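Local coordinates for succinoglycan biosynthesis protein (Bacillus cereus ATCC 14579, PDB 3B55) that binds calcium and belongs to the erythromycin esterase-like family, though its reaction, possibly in succinoglycan biosynthesis, is not established, at residues M171-V176 against A259-Q264; P197-K202 against K232-L237; K226-A231 against F265-A270; K275-Y280 against I319-A324. The protein carries 1 engineered substitution. All blocks are in the same frame, centred on the assembly; numbering follows the deposited sequence.

Contact 1 (M171-V176 against A259-Q264); sequences MDIQSV and ARIIEQ
Ile-173 and Val-176 meet the helix segment 259-264 with their branched ends, and Ile-261 is the residue they share. Methyl CG2 of Ile-261 touches two methyls of the other segment, which approach it about a right angle apart. It lies 4.0 Å from Val-176 CG2 and 4.1 Å from Ile-173 CG2. Both pairs of side chains cross at a slant, methyl against methyl.

Val-176 uses its other branch on the next helix residue. Its CG1, anti to the backbone N (chi1 178°), comes 4.1 Å from Ile-262 CG1, and these two side chains lie about perpendicular.

Ile-173 reaches the last turn of the segment with CD1, which stands 3.6 Å from the backbone O of Gln-264. Its chi1 of 53° sets CG1 between the backbone N and carbonyl carbon, while CG2 stays beside the N and faces Ile-261. The aliphatic part of Gln-264 is crossed at about a right angle, with its CB 3.8 Å from Ile-173 CD1.

Beyond the segments, Tyr-181 of helix 178-192 touches both Val-176 and Ile-262, and Ala-286 of helix 278-298 touches Ile-173. The segment that leaves edge strand 167-172 meets helix 250-268 through branched aliphatic groups and the aliphatic part of Gln-264. All the touching residues are buried, so cohesion here comes from dispersion and the exclusion of water rather than from directional polar bonds.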
loop_
_atom_site.group_PDB
_atom_site.type_symbol
_atom_site.label_atom_id
_atom_site.label_comp_id
_atom_site.label_asym_id
_atom_site.label_seq_id
_atom_site.Cartn_x
_atom_site.Cartn_y
_atom_site.Cartn_z
HETATM N N MSE A 171 -4.558 3.563 -3.650
HETATM C CA MSE A 171 -5.079 2.374 -4.300
HETATM C C MSE A 171 -6.277 1.747 -3.582
HETATM O O MSE A 171 -6.923 0.852 -4.129
HETATM C CB MSE A 171 -3.963 1.339 -4.455
HETATM C CG MSE A 171 -3.508 0.712 -3.153
HETATM SE SE MSE A 171 -2.084 -0.581 -3.409
HETATM C CE MSE A 171 -1.373 -0.599 -1.605
ATOM N N ASP A 172 -6.586 2.217 -2.373
ATOM C CA ASP A 172 -7.706 1.648 -1.623
ATOM C C ASP A 172 -9.063 2.240 -1.999
ATOM O O ASP A 172 -9.147 3.368 -2.489
ATOM C CB ASP A 172 -7.482 1.805 -0.121
ATOM C CG ASP A 172 -8.127 0.698 0.672
ATOM O OD1 ASP A 172 -8.959 -0.034 0.093
ATOM O OD2 ASP A 172 -7.814 0.558 1.872
ATOM N N ILE A 173 -10.121 1.470 -1.747
ATOM C CA ILE A 173 -11.487 1.878 -2.075
ATOM C C ILE A 173 -12.509 1.647 -0.956
ATOM O O ILE A 173 -13.568 1.067 -1.197
ATOM C CB ILE A 173 -11.996 1.108 -3.304
ATOM C CG1 ILE A 173 -11.822 -0.394 -3.063
ATOM C CG2 ILE A 173 -11.252 1.549 -4.547
ATOM C CD1 ILE A 173 -12.479 -1.268 -4.108
ATOM N N GLN A 174 -12.212 2.097 0.255
ATOM C CA GLN A 174 -13.145 1.909 1.353
ATOM C C GLN A 174 -14.271 2.931 1.224
ATOM O O GLN A 174 -15.242 2.914 1.984
ATOM C CB GLN A 174 -12.411 2.065 2.685
ATOM C CG GLN A 174 -11.068 1.343 2.705
ATOM C CD GLN A 174 -10.854 0.515 3.958
ATOM O OE1 GLN A 174 -11.581 -0.446 4.212
ATOM N NE2 GLN A 174 -9.849 0.883 4.746
ATOM N N SER A 175 -14.132 3.818 0.243
ATOM C CA SER A 175 -15.121 4.855 -0.013
ATOM C C SER A 175 -14.827 5.586 -1.326
ATOM O O SER A 175 -13.742 5.477 -1.892
ATOM C CB SER A 175 -15.134 5.871 1.132
ATOM O OG SER A 175 -13.930 6.617 1.155
ATOM N N VAL A 176 -15.818 6.326 -1.804
ATOM C CA VAL A 176 -15.705 7.103 -3.032
ATOM C C VAL A 176 -16.357 8.442 -2.734
ATOM O O VAL A 176 -17.547 8.642 -3.007
ATOM C CB VAL A 176 -16.466 6.445 -4.191
ATOM C CG1 VAL A 176 -16.363 7.320 -5.430
ATOM C CG2 VAL A 176 -15.908 5.054 -4.457
ATOM N N ALA A 259 -13.603 6.925 -12.794
ATOM C CA ALA A 259 -14.874 6.223 -12.989
ATOM C C ALA A 259 -14.671 4.758 -12.611
ATOM O O ALA A 259 -15.554 4.113 -12.042
ATOM C CB ALA A 259 -15.324 6.329 -14.444
ATOM N N ARG A 260 -13.493 4.241 -12.935
ATOM C CA ARG A 260 -13.152 2.860 -12.626
ATOM C C ARG A 260 -13.227 2.621 -11.114
ATOM O O ARG A 260 -13.571 1.534 -10.662
ATOM C CB ARG A 260 -11.742 2.552 -13.114
ATOM C CG ARG A 260 -11.414 1.085 -13.074
ATOM C CD ARG A 260 -12.096 0.360 -14.218
ATOM N NE ARG A 260 -12.026 -1.090 -14.056
ATOM C CZ ARG A 260 -12.852 -1.795 -13.291
ATOM N NH1 ARG A 260 -13.818 -1.186 -12.619
ATOM N NH2 ARG A 260 -12.709 -3.108 -13.194
ATOM N N ILE A 261 -12.894 3.642 -10.333
ATOM C CA ILE A 261 -12.929 3.522 -8.880
ATOM C C ILE A 261 -14.357 3.276 -8.383
ATOM O O ILE A 261 -14.567 2.495 -7.457
ATOM C CB ILE A 261 -12.361 4.789 -8.206
ATOM C CG1 ILE A 261 -10.870 4.927 -8.535
ATOM C CG2 ILE A 261 -12.580 4.726 -6.703
ATOM C CD1 ILE A 261 -9.992 3.821 -7.962
ATOM N N ILE A 262 -15.326 3.950 -8.997
ATOM C CA ILE A 262 -16.729 3.806 -8.629
ATOM C C ILE A 262 -17.200 2.375 -8.888
ATOM O O ILE A 262 -17.962 1.814 -8.092
ATOM C CB ILE A 262 -17.619 4.781 -9.433
ATOM C CG1 ILE A 262 -17.066 6.203 -9.319
ATOM C CG2 ILE A 262 -19.048 4.729 -8.907
ATOM C CD1 ILE A 262 -17.744 7.208 -10.223
ATOM N N GLU A 263 -16.763 1.786 -10.001
ATOM C CA GLU A 263 -17.133 0.407 -10.312
ATOM C C GLU A 263 -16.474 -0.545 -9.315
ATOM O O GLU A 263 -17.083 -1.530 -8.885
ATOM C CB GLU A 263 -16.677 0.017 -11.712
ATOM C CG GLU A 263 -17.436 0.668 -12.857
ATOM C CD GLU A 263 -16.975 0.139 -14.203
ATOM O OE1 GLU A 263 -17.384 -0.982 -14.580
ATOM O OE2 GLU A 263 -16.185 0.839 -14.869
ATOM N N GLN A 264 -15.223 -0.252 -8.962
ATOM C CA GLN A 264 -14.495 -1.091 -8.019
ATOM C C GLN A 264 -15.210 -1.104 -6.677
ATOM O O GLN A 264 -15.372 -2.157 -6.053
ATOM C CB GLN A 264 -13.065 -0.583 -7.831
ATOM C CG GLN A 264 -12.143 -0.812 -9.029
ATOM C CD GLN A 264 -10.783 -0.181 -8.825
ATOM O OE1 GLN A 264 -10.542 0.477 -7.813
ATOM N NE2 GLN A 264 -9.895 -0.357 -9.790
#

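Contact 2 (P197-K202 against K232-L237). Engineered in segment 232-237: Thr-233 (natural residue Gln).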
loop_
_atom_site.group_PDB
_atom_site.type_symbol
_atom_site.label_atom_id
_atom_site.label_comp_id
_atom_site.label_asym_id
_atom_site.label_seq_id
_atom_site.Cartn_x
_atom_site.Cartn_y
_atom_site.Cartn_z
ATOM N N PRO A 197 -26.120 15.462 -19.087
ATOM C CA PRO A 197 -27.403 14.893 -18.662
ATOM C C PRO A 197 -27.391 13.377 -18.477
ATOM O O PRO A 197 -27.988 12.854 -17.536
ATOM C CB PRO A 197 -28.355 15.346 -19.764
ATOM C CG PRO A 197 -27.782 16.677 -20.150
ATOM C CD PRO A 197 -26.307 16.347 -20.250
ATOM N N ARG A 198 -26.700 12.686 -19.379
ATOM C CA ARG A 198 -26.592 11.228 -19.353
ATOM C C ARG A 198 -25.842 10.706 -18.125
ATOM O O ARG A 198 -25.879 9.510 -17.833
ATOM C CB ARG A 198 -25.862 10.738 -20.609
ATOM C CG ARG A 198 -26.407 11.251 -21.935
ATOM C CD ARG A 198 -27.442 10.313 -22.535
ATOM N NE ARG A 198 -27.139 10.030 -23.938
ATOM C CZ ARG A 198 -26.226 9.153 -24.347
ATOM N NH1 ARG A 198 -25.525 8.460 -23.461
ATOM N NH2 ARG A 198 -26.008 8.978 -25.644
ATOM N N VAL A 199 -25.168 11.596 -17.400
ATOM C CA VAL A 199 -24.394 11.179 -16.224
ATOM C C VAL A 199 -24.760 11.891 -14.912
ATOM O O VAL A 199 -24.778 11.275 -13.847
ATOM C CB VAL A 199 -22.864 11.371 -16.496
ATOM C CG1 VAL A 199 -22.395 12.751 -16.012
ATOM C CG2 VAL A 199 -22.073 10.270 -15.839
ATOM N N GLU A 200 -25.064 13.181 -15.023
ATOM C CA GLU A 200 -25.415 14.057 -13.914
ATOM C C GLU A 200 -26.113 13.486 -12.685
ATOM O O GLU A 200 -25.656 13.727 -11.570
ATOM C CB GLU A 200 -26.192 15.255 -14.479
ATOM C CG GLU A 200 -27.494 15.633 -13.769
ATOM C CD GLU A 200 -27.278 16.121 -12.354
ATOM O OE1 GLU A 200 -26.226 16.737 -12.086
ATOM O OE2 GLU A 200 -28.170 15.901 -11.513
ATOM N N GLU A 201 -27.222 12.768 -12.830
ATOM C CA GLU A 201 -27.830 12.243 -11.612
ATOM C C GLU A 201 -27.664 10.756 -11.372
ATOM O O GLU A 201 -28.285 10.198 -10.475
ATOM C CB GLU A 201 -29.300 12.627 -11.488
ATOM C CG GLU A 201 -30.253 11.913 -12.380
ATOM C CD GLU A 201 -31.560 12.673 -12.481
ATOM O OE1 GLU A 201 -31.575 13.863 -12.093
ATOM O OE2 GLU A 201 -32.567 12.098 -12.952
ATOM N N LYS A 202 -26.839 10.114 -12.187
ATOM C CA LYS A 202 -26.533 8.718 -11.971
ATOM C C LYS A 202 -25.514 8.884 -10.848
ATOM O O LYS A 202 -25.530 8.171 -9.841
ATOM C CB LYS A 202 -25.864 8.126 -13.205
ATOM C CG LYS A 202 -26.780 7.249 -14.055
ATOM C CD LYS A 202 -26.131 6.922 -15.399
ATOM C CE LYS A 202 -27.152 6.393 -16.403
ATOM N NZ LYS A 202 -27.727 5.077 -16.003
ATOM N N LYS A 232 -21.192 1.166 -14.156
ATOM C CA LYS A 232 -20.790 0.568 -15.427
ATOM C C LYS A 232 -21.190 1.498 -16.557
ATOM O O LYS A 232 -20.429 1.717 -17.498
ATOM C CB LYS A 232 -21.469 -0.786 -15.636
ATOM C CG LYS A 232 -20.808 -1.936 -14.900
ATOM C CD LYS A 232 -21.498 -3.259 -15.201
ATOM C CE LYS A 232 -20.776 -4.430 -14.529
ATOM N NZ LYS A 232 -21.482 -5.729 -14.738
ATOM N N THR A 233 -22.396 2.040 -16.448
ATOM C CA THR A 233 -22.924 2.953 -17.447
ATOM C C THR A 233 -22.109 4.241 -17.551
ATOM O O THR A 233 -21.876 4.736 -18.649
ATOM C CB THR A 233 -24.400 3.293 -17.140
ATOM O OG1 THR A 233 -25.230 2.184 -17.513
ATOM C CG2 THR A 233 -24.835 4.535 -17.895
ATOM N N ILE A 234 -21.683 4.791 -16.418
ATOM C CA ILE A 234 -20.891 6.015 -16.440
ATOM C C ILE A 234 -19.590 5.773 -17.193
ATOM O O ILE A 234 -19.212 6.561 -18.061
ATOM C CB ILE A 234 -20.574 6.514 -15.020
ATOM C CG1 ILE A 234 -21.862 7.003 -14.352
ATOM C CG2 ILE A 234 -19.530 7.617 -15.075
ATOM C CD1 ILE A 234 -21.663 7.577 -12.966
ATOM N N SER A 235 -18.911 4.680 -16.864
ATOM C CA SER A 235 -17.661 4.321 -17.528
ATOM C C SER A 235 -17.910 4.049 -19.003
ATOM O O SER A 235 -17.126 4.454 -19.862
ATOM C CB SER A 235 -17.048 3.078 -16.882
ATOM O OG SER A 235 -16.542 3.391 -15.603
ATOM N N ALA A 236 -18.998 3.346 -19.292
ATOM C CA ALA A 236 -19.341 3.041 -20.674
ATOM C C ALA A 236 -19.576 4.344 -21.438
ATOM O O ALA A 236 -19.189 4.466 -22.597
ATOM C CB ALA A 236 -20.593 2.164 -20.729
ATOM N N LEU A 237 -20.200 5.320 -20.788
ATOM C CA LEU A 237 -20.464 6.592 -21.445
ATOM C C LEU A 237 -19.178 7.314 -21.831
ATOM O O LEU A 237 -19.071 7.865 -22.924
ATOM C CB LEU A 237 -21.314 7.498 -20.552
ATOM C CG LEU A 237 -21.615 8.871 -21.163
ATOM C CD1 LEU A 237 -22.882 9.433 -20.561
ATOM C CD2 LEU A 237 -20.446 9.817 -20.941
#
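Arg-198 is the first residue of the weakly bonded helical segment 197-202 to touch the other helix. Its CB packs on CD1 of Leu-237, 3.3 Å away, and the two side chains cross at a slant. The chain bends at chi2 and chi3, which brings NH1 back to 4.0 Å from the same Leu-237 CD1. Leu-237 points its CG away from its own backbone N (chi1 179°).

Val-199 follows and is buried. Its CG2 lies 3.6 Å from Ile-234 CG1 and 3.8 Å from Ile-234 CG2, so one methyl is set against both branches of the isoleucine. The two side chains cross nearly at right angles.

Lys-202 lies one turn on. Its aliphatic chain passes across Thr-233, an engineered residue, with CE tight against Thr-233 CG2 at 3.3 Å. CB of Lys-202 also approaches Ile-234 CD1. The hydroxyl of Thr-233 is hydrogen-bonded to the backbone O of Leu-229.

The two segments run nearly antiparallel, with axes 10.1 Å apart at closest approach and 152° between their directions. Ile-234 also touches Ile-203 and Leu-206, which extends the seam along helix 197-206. Helix 221-240 in turn packs on helix 250-268 through Ser-235 and Lys-232.

Contact 3 (K226-A231 against F265-A270); sequences KYVLDA and FTTMLA
The first torsions of Val-228 and Thr-266 decide which branches meet. In Val-228 (chi1 163°), CG1 lies roughly opposite the backbone N and CG2 beside it, which leaves CG2 to meet Thr-266 and Ala-270. In Thr-266 (chi1 59°), the hydroxyl stands between the backbone N and the carbonyl carbon, with CG2 beside the N.

CG2 of Val-228 is the main point of touch. It is 3.5 Å from the backbone O of Thr-266 and 3.5 Å from CB of Ala-270. The same methyl also lies 3.9 Å from Thr-266 CB. It therefore reaches from the last turn of helix 250-268 to Ala-270 beyond it. The other methyl, CG1, approaches Thr-267 OG1 at 4.1 Å, and these two side chains cross at about a right angle.

Thr-266 faces the backbone of helix 221-240. Its OG1 is 3.7 Å from Val-228 CA and 3.9 Å from Ala-231 CB. This hydroxyl is hydrogen-bonded within its own helix, chiefly to the backbone O of Ile-262, with that of Glu-263 also within bonding distance. Its polar need is met there, and it meets the other helix as a small packing group. The closest CA atoms, those of Val-228 and Thr-266, are 5.2 Å apart.

Phe-216 of helix 213-217 touches both Tyr-227 and Thr-266 and so lies by one flank of the seam. The two helices follow each other in the chain and run roughly antiparallel. They form a helical (alpha-alpha) hairpin, whose close approach is allowed by the small side chains of Ala-231, Thr-266 and Ala-270.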
loop_
_atom_site.group_PDB
_atom_site.type_symbol
_atom_site.label_atom_id
_atom_site.label_comp_id
_atom_site.label_asym_id
_atom_site.label_seq_id
_atom_site.Cartn_x
_atom_site.Cartn_y
_atom_site.Cartn_z
ATOM N N LYS A 226 -28.285 -2.040 -8.911
ATOM C CA LYS A 226 -28.659 -0.926 -9.768
ATOM C C LYS A 226 -27.524 0.098 -9.784
ATOM O O LYS A 226 -27.249 0.727 -10.811
ATOM C CB LYS A 226 -29.937 -0.263 -9.251
ATOM C CG LYS A 226 -30.250 1.066 -9.909
ATOM C CD LYS A 226 -30.009 2.233 -8.959
ATOM C CE LYS A 226 -30.418 3.563 -9.597
ATOM N NZ LYS A 226 -30.443 4.682 -8.610
ATOM N N TYR A 227 -26.866 0.257 -8.640
ATOM C CA TYR A 227 -25.763 1.198 -8.530
ATOM C C TYR A 227 -24.570 0.624 -9.270
ATOM O O TYR A 227 -23.804 1.361 -9.885
ATOM C CB TYR A 227 -25.437 1.467 -7.058
ATOM C CG TYR A 227 -26.450 2.396 -6.425
ATOM C CD1 TYR A 227 -26.707 3.648 -6.988
ATOM C CD2 TYR A 227 -27.190 2.014 -5.303
ATOM C CE1 TYR A 227 -27.669 4.489 -6.467
ATOM C CE2 TYR A 227 -28.167 2.861 -4.769
ATOM C CZ TYR A 227 -28.396 4.094 -5.362
ATOM O OH TYR A 227 -29.360 4.948 -4.870
ATOM N N VAL A 228 -24.421 -0.696 -9.226
ATOM C CA VAL A 228 -23.326 -1.335 -9.938
ATOM C C VAL A 228 -23.518 -1.027 -11.420
ATOM O O VAL A 228 -22.552 -0.804 -12.155
ATOM C CB VAL A 228 -23.338 -2.864 -9.733
ATOM C CG1 VAL A 228 -22.475 -3.548 -10.793
ATOM C CG2 VAL A 228 -22.825 -3.194 -8.340
ATOM N N LEU A 229 -24.776 -1.019 -11.859
ATOM C CA LEU A 229 -25.084 -0.736 -13.257
ATOM C C LEU A 229 -24.915 0.734 -13.581
ATOM O O LEU A 229 -24.548 1.082 -14.699
ATOM C CB LEU A 229 -26.511 -1.162 -13.597
ATOM C CG LEU A 229 -26.553 -2.418 -14.457
ATOM C CD1 LEU A 229 -25.835 -2.177 -15.785
ATOM C CD2 LEU A 229 -25.886 -3.541 -13.689
ATOM N N ASP A 230 -25.205 1.600 -12.615
ATOM C CA ASP A 230 -25.050 3.027 -12.840
ATOM C C ASP A 230 -23.578 3.344 -13.072
ATOM O O ASP A 230 -23.243 4.160 -13.925
ATOM C CB ASP A 230 -25.567 3.830 -11.644
ATOM C CG ASP A 230 -27.086 3.872 -11.575
ATOM O OD1 ASP A 230 -27.752 3.364 -12.505
ATOM O OD2 ASP A 230 -27.616 4.424 -10.589
ATOM N N ALA A 231 -22.702 2.686 -12.319
ATOM C CA ALA A 231 -21.262 2.904 -12.452
ATOM C C ALA A 231 -20.762 2.376 -13.797
ATOM O O ALA A 231 -19.996 3.052 -14.493
ATOM C CB ALA A 231 -20.513 2.214 -11.303
ATOM N N PHE A 265 -15.646 0.074 -6.243
ATOM C CA PHE A 265 -16.337 0.184 -4.975
ATOM C C PHE A 265 -17.696 -0.515 -4.998
ATOM O O PHE A 265 -17.993 -1.317 -4.118
ATOM C CB PHE A 265 -16.494 1.663 -4.589
ATOM C CG PHE A 265 -17.286 1.879 -3.329
ATOM C CD1 PHE A 265 -18.675 1.998 -3.368
ATOM C CD2 PHE A 265 -16.648 1.907 -2.092
ATOM C CE1 PHE A 265 -19.414 2.142 -2.190
ATOM C CE2 PHE A 265 -17.381 2.048 -0.909
ATOM C CZ PHE A 265 -18.766 2.165 -0.963
ATOM N N THR A 266 -18.517 -0.227 -6.002
ATOM C CA THR A 266 -19.844 -0.830 -6.081
ATOM C C THR A 266 -19.833 -2.343 -6.276
ATOM O O THR A 266 -20.610 -3.062 -5.643
ATOM C CB THR A 266 -20.687 -0.193 -7.217
ATOM O OG1 THR A 266 -20.022 -0.374 -8.471
ATOM C CG2 THR A 266 -20.884 1.295 -6.967
ATOM N N THR A 267 -18.959 -2.827 -7.152
ATOM C CA THR A 267 -18.869 -4.260 -7.423
ATOM C C THR A 267 -18.394 -5.047 -6.202
ATOM O O THR A 267 -18.962 -6.089 -5.866
ATOM C CB THR A 267 -17.920 -4.536 -8.610
ATOM O OG1 THR A 267 -18.530 -4.076 -9.828
ATOM C CG2 THR A 267 -17.631 -6.019 -8.727
HETATM N N MSE A 268 -17.355 -4.551 -5.540
HETATM C CA MSE A 268 -16.828 -5.215 -4.358
HETATM C C MSE A 268 -17.880 -5.371 -3.262
HETATM O O MSE A 268 -17.943 -6.401 -2.593
HETATM C CB MSE A 268 -15.642 -4.433 -3.782
HETATM C CG MSE A 268 -15.370 -4.752 -2.311
HETATM SE SE MSE A 268 -13.873 -3.814 -1.505
HETATM C CE MSE A 268 -14.682 -2.070 -1.238
ATOM N N LEU A 269 -18.700 -4.343 -3.075
ATOM C CA LEU A 269 -19.718 -4.370 -2.036
ATOM C C LEU A 269 -21.072 -4.916 -2.456
ATOM O O LEU A 269 -22.014 -4.921 -1.664
ATOM C CB LEU A 269 -19.866 -2.973 -1.442
ATOM C CG LEU A 269 -18.675 -2.652 -0.536
ATOM C CD1 LEU A 269 -18.637 -1.182 -0.201
ATOM C CD2 LEU A 269 -18.774 -3.497 0.725
ATOM N N ALA A 270 -21.160 -5.370 -3.702
ATOM C CA ALA A 270 -22.390 -5.940 -4.232
ATOM C C ALA A 270 -22.224 -7.454 -4.245
ATOM O O ALA A 270 -23.026 -8.179 -4.832
ATOM C CB ALA A 270 -22.640 -5.442 -5.641
#

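Contact 4 (K275-Y280 against I319-A324)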
loop_
_atom_site.group_PDB
_atom_site.type_symbol
_atom_site.label_atom_id
_atom_site.label_comp_id
_atom_site.label_asym_id
_atom_site.label_seq_id
_atom_site.Cartn_x
_atom_site.Cartn_y
_atom_site.Cartn_z
ATOM N N LYS A 275 -20.885 -16.075 -1.431
ATOM C CA LYS A 275 -19.477 -16.011 -1.807
ATOM C C LYS A 275 -18.811 -14.921 -0.970
ATOM O O LYS A 275 -18.244 -13.970 -1.504
ATOM C CB LYS A 275 -19.341 -15.692 -3.298
ATOM C CG LYS A 275 -20.043 -16.696 -4.198
ATOM C CD LYS A 275 -19.986 -16.293 -5.663
ATOM C CE LYS A 275 -21.071 -16.990 -6.475
ATOM N NZ LYS A 275 -22.251 -16.103 -6.709
ATOM N N PRO A 276 -18.866 -15.061 0.363
ATOM C CA PRO A 276 -18.280 -14.108 1.312
ATOM C C PRO A 276 -16.803 -13.777 1.112
ATOM O O PRO A 276 -16.366 -12.672 1.432
ATOM C CB PRO A 276 -18.535 -14.774 2.664
ATOM C CG PRO A 276 -18.490 -16.228 2.329
ATOM C CD PRO A 276 -19.334 -16.262 1.076
ATOM N N ALA A 277 -16.029 -14.721 0.588
ATOM C CA ALA A 277 -14.606 -14.471 0.390
ATOM C C ALA A 277 -14.320 -13.497 -0.758
ATOM O O ALA A 277 -13.263 -12.860 -0.790
ATOM C CB ALA A 277 -13.871 -15.797 0.164
ATOM N N ASP A 278 -15.262 -13.372 -1.690
ATOM C CA ASP A 278 -15.079 -12.476 -2.832
ATOM C C ASP A 278 -14.963 -10.996 -2.470
ATOM O O ASP A 278 -14.475 -10.203 -3.269
ATOM C CB ASP A 278 -16.212 -12.651 -3.847
ATOM C CG ASP A 278 -16.026 -13.876 -4.730
ATOM O OD1 ASP A 278 -16.801 -14.015 -5.697
ATOM O OD2 ASP A 278 -15.115 -14.695 -4.463
ATOM N N PHE A 279 -15.421 -10.614 -1.283
ATOM C CA PHE A 279 -15.322 -9.220 -0.861
ATOM C C PHE A 279 -13.844 -8.831 -0.821
ATOM O O PHE A 279 -13.444 -7.762 -1.299
ATOM C CB PHE A 279 -15.924 -9.039 0.537
ATOM C CG PHE A 279 -17.426 -8.911 0.551
ATOM C CD1 PHE A 279 -18.035 -7.680 0.315
ATOM C CD2 PHE A 279 -18.234 -10.022 0.798
ATOM C CE1 PHE A 279 -19.427 -7.552 0.323
ATOM C CE2 PHE A 279 -19.626 -9.904 0.807
ATOM C CZ PHE A 279 -20.221 -8.665 0.570
ATOM N N TYR A 280 -13.044 -9.728 -0.251
ATOM C CA TYR A 280 -11.607 -9.536 -0.107
ATOM C C TYR A 280 -10.849 -9.777 -1.397
ATOM O O TYR A 280 -9.856 -9.104 -1.667
ATOM C CB TYR A 280 -11.089 -10.461 0.987
ATOM C CG TYR A 280 -11.810 -10.228 2.279
ATOM C CD1 TYR A 280 -11.458 -9.166 3.105
ATOM C CD2 TYR A 280 -12.898 -11.019 2.646
ATOM C CE1 TYR A 280 -12.164 -8.891 4.263
ATOM C CE2 TYR A 280 -13.619 -10.755 3.807
ATOM C CZ TYR A 280 -13.243 -9.684 4.612
ATOM O OH TYR A 280 -13.934 -9.402 5.769
ATOM N N ILE A 319 -8.265 -14.435 5.633
ATOM C CA ILE A 319 -9.393 -13.630 5.157
ATOM C C ILE A 319 -9.347 -13.413 3.643
ATOM O O ILE A 319 -10.382 -13.434 2.981
ATOM C CB ILE A 319 -9.476 -12.237 5.837
ATOM C CG1 ILE A 319 -8.077 -11.682 6.121
ATOM C CG2 ILE A 319 -10.311 -12.337 7.101
ATOM C CD1 ILE A 319 -8.083 -10.289 6.741
ATOM N N TYR A 320 -8.150 -13.219 3.094
ATOM C CA TYR A 320 -7.985 -12.987 1.657
ATOM C C TYR A 320 -7.692 -14.239 0.845
ATOM O O TYR A 320 -6.875 -15.075 1.240
ATOM C CB TYR A 320 -6.850 -11.985 1.417
ATOM C CG TYR A 320 -7.203 -10.538 1.678
ATOM C CD1 TYR A 320 -7.771 -9.745 0.677
ATOM C CD2 TYR A 320 -6.985 -9.963 2.929
ATOM C CE1 TYR A 320 -8.108 -8.409 0.915
ATOM C CE2 TYR A 320 -7.324 -8.631 3.181
ATOM C CZ TYR A 320 -7.883 -7.859 2.170
ATOM O OH TYR A 320 -8.211 -6.541 2.414
ATOM N N PRO A 321 -8.374 -14.398 -0.299
ATOM C CA PRO A 321 -8.151 -15.564 -1.156
ATOM C C PRO A 321 -6.838 -15.315 -1.900
ATOM O O PRO A 321 -6.062 -16.237 -2.167
ATOM C CB PRO A 321 -9.360 -15.540 -2.093
ATOM C CG PRO A 321 -10.409 -14.803 -1.287
ATOM C CD PRO A 321 -9.600 -13.689 -0.694
ATOM N N LYS A 322 -6.623 -14.043 -2.236
ATOM C CA LYS A 322 -5.429 -13.572 -2.932
ATOM C C LYS A 322 -5.218 -12.113 -2.545
ATOM O O LYS A 322 -6.182 -11.395 -2.263
ATOM C CB LYS A 322 -5.603 -13.650 -4.448
ATOM C CG LYS A 322 -5.806 -15.056 -5.007
ATOM C CD LYS A 322 -5.736 -15.053 -6.538
ATOM C CE LYS A 322 -4.295 -15.091 -7.049
ATOM N NZ LYS A 322 -3.913 -13.915 -7.886
ATOM N N VAL A 323 -3.962 -11.674 -2.545
ATOM C CA VAL A 323 -3.622 -10.299 -2.199
ATOM C C VAL A 323 -2.987 -9.567 -3.378
ATOM O O VAL A 323 -2.464 -10.188 -4.301
ATOM C CB VAL A 323 -2.663 -10.246 -1.002
ATOM C CG1 VAL A 323 -3.437 -10.484 0.293
ATOM C CG2 VAL A 323 -1.581 -11.279 -1.169
ATOM N N ALA A 324 -3.030 -8.240 -3.326
ATOM C CA ALA A 324 -2.499 -7.390 -4.386
ATOM C C ALA A 324 -1.122 -7.803 -4.879
ATOM O O ALA A 324 -0.863 -7.798 -6.081
ATOM C CB ALA A 324 -2.471 -5.941 -3.917
#
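Tyr-320 packs against Tyr-280, and its hydroxyl is hydrogen-bonded to ND1 of His-283, one turn further along helix 278-298. The backbone O of Tyr-280 lies 3.2 Å from CE1 of the Tyr-320 ring, with CD1 equally near. These are contacts with ring carbons and not hydrogen bonds.

The two tyrosines form a T-shaped pair. Tyr-280 turns its edge to the face of Tyr-320, with ring centroids 5.3 Å apart and planes at 76°. CD1 of Tyr-280 stands above that face, displaced toward the rim. CB of Tyr-280 is over the ring too, 3.4 Å from Tyr-320 CD1. Tyr-280 has its CG beside the backbone N (chi1 -57°), which carries the ring over toward the loop. There its CD2 also meets the backbone O of Ile-319 at 3.5 Å.

Pro-321 closes the other end of the contact. Its CG lies 3.9 Å from Ala-277 CB and 3.5 Å from the backbone O of Ala-277. Its CD packs on Tyr-280 CB.

His-309 makes a further edge-to-face pair with the Tyr-320 ring. These contacts and the bonded hydroxyl limit how the ring can turn. The Tyr-320 side chain lies about 7 Å from the calcium ion bound by His-85 and Glu-113. The contact joins the start of helix 278-298 to the surroundings of the metal site through a T-shaped ring pair and apolar contacts, with the hydroxyl bond made to His-283.

Contacts 1 to 3 lie on one side of the chain's centre. Contacts 2 and 3 join helix to helix and share helix 221-240, with centres 13 Å apart. Contact 1 joins the end of edge strand 167-172 to helix 250-268, which contact 3 also uses, 10 Å away. Glu-263 to Ser-235, a probable hydrogen bond, ties contact 1 to contact 2. Along the chain, contact 3 crosses both, while contact 4 opens after all three have closed. Phe-279 touches Met-268 and Leu-269 between contacts 3 and 4. Contacts 1 and 4 do not touch, but His-283 is hydrogen-bonded to both Asp-172 and Tyr-320. The helical layer is thereby joined to the sheet edge and the calcium site's surroundings.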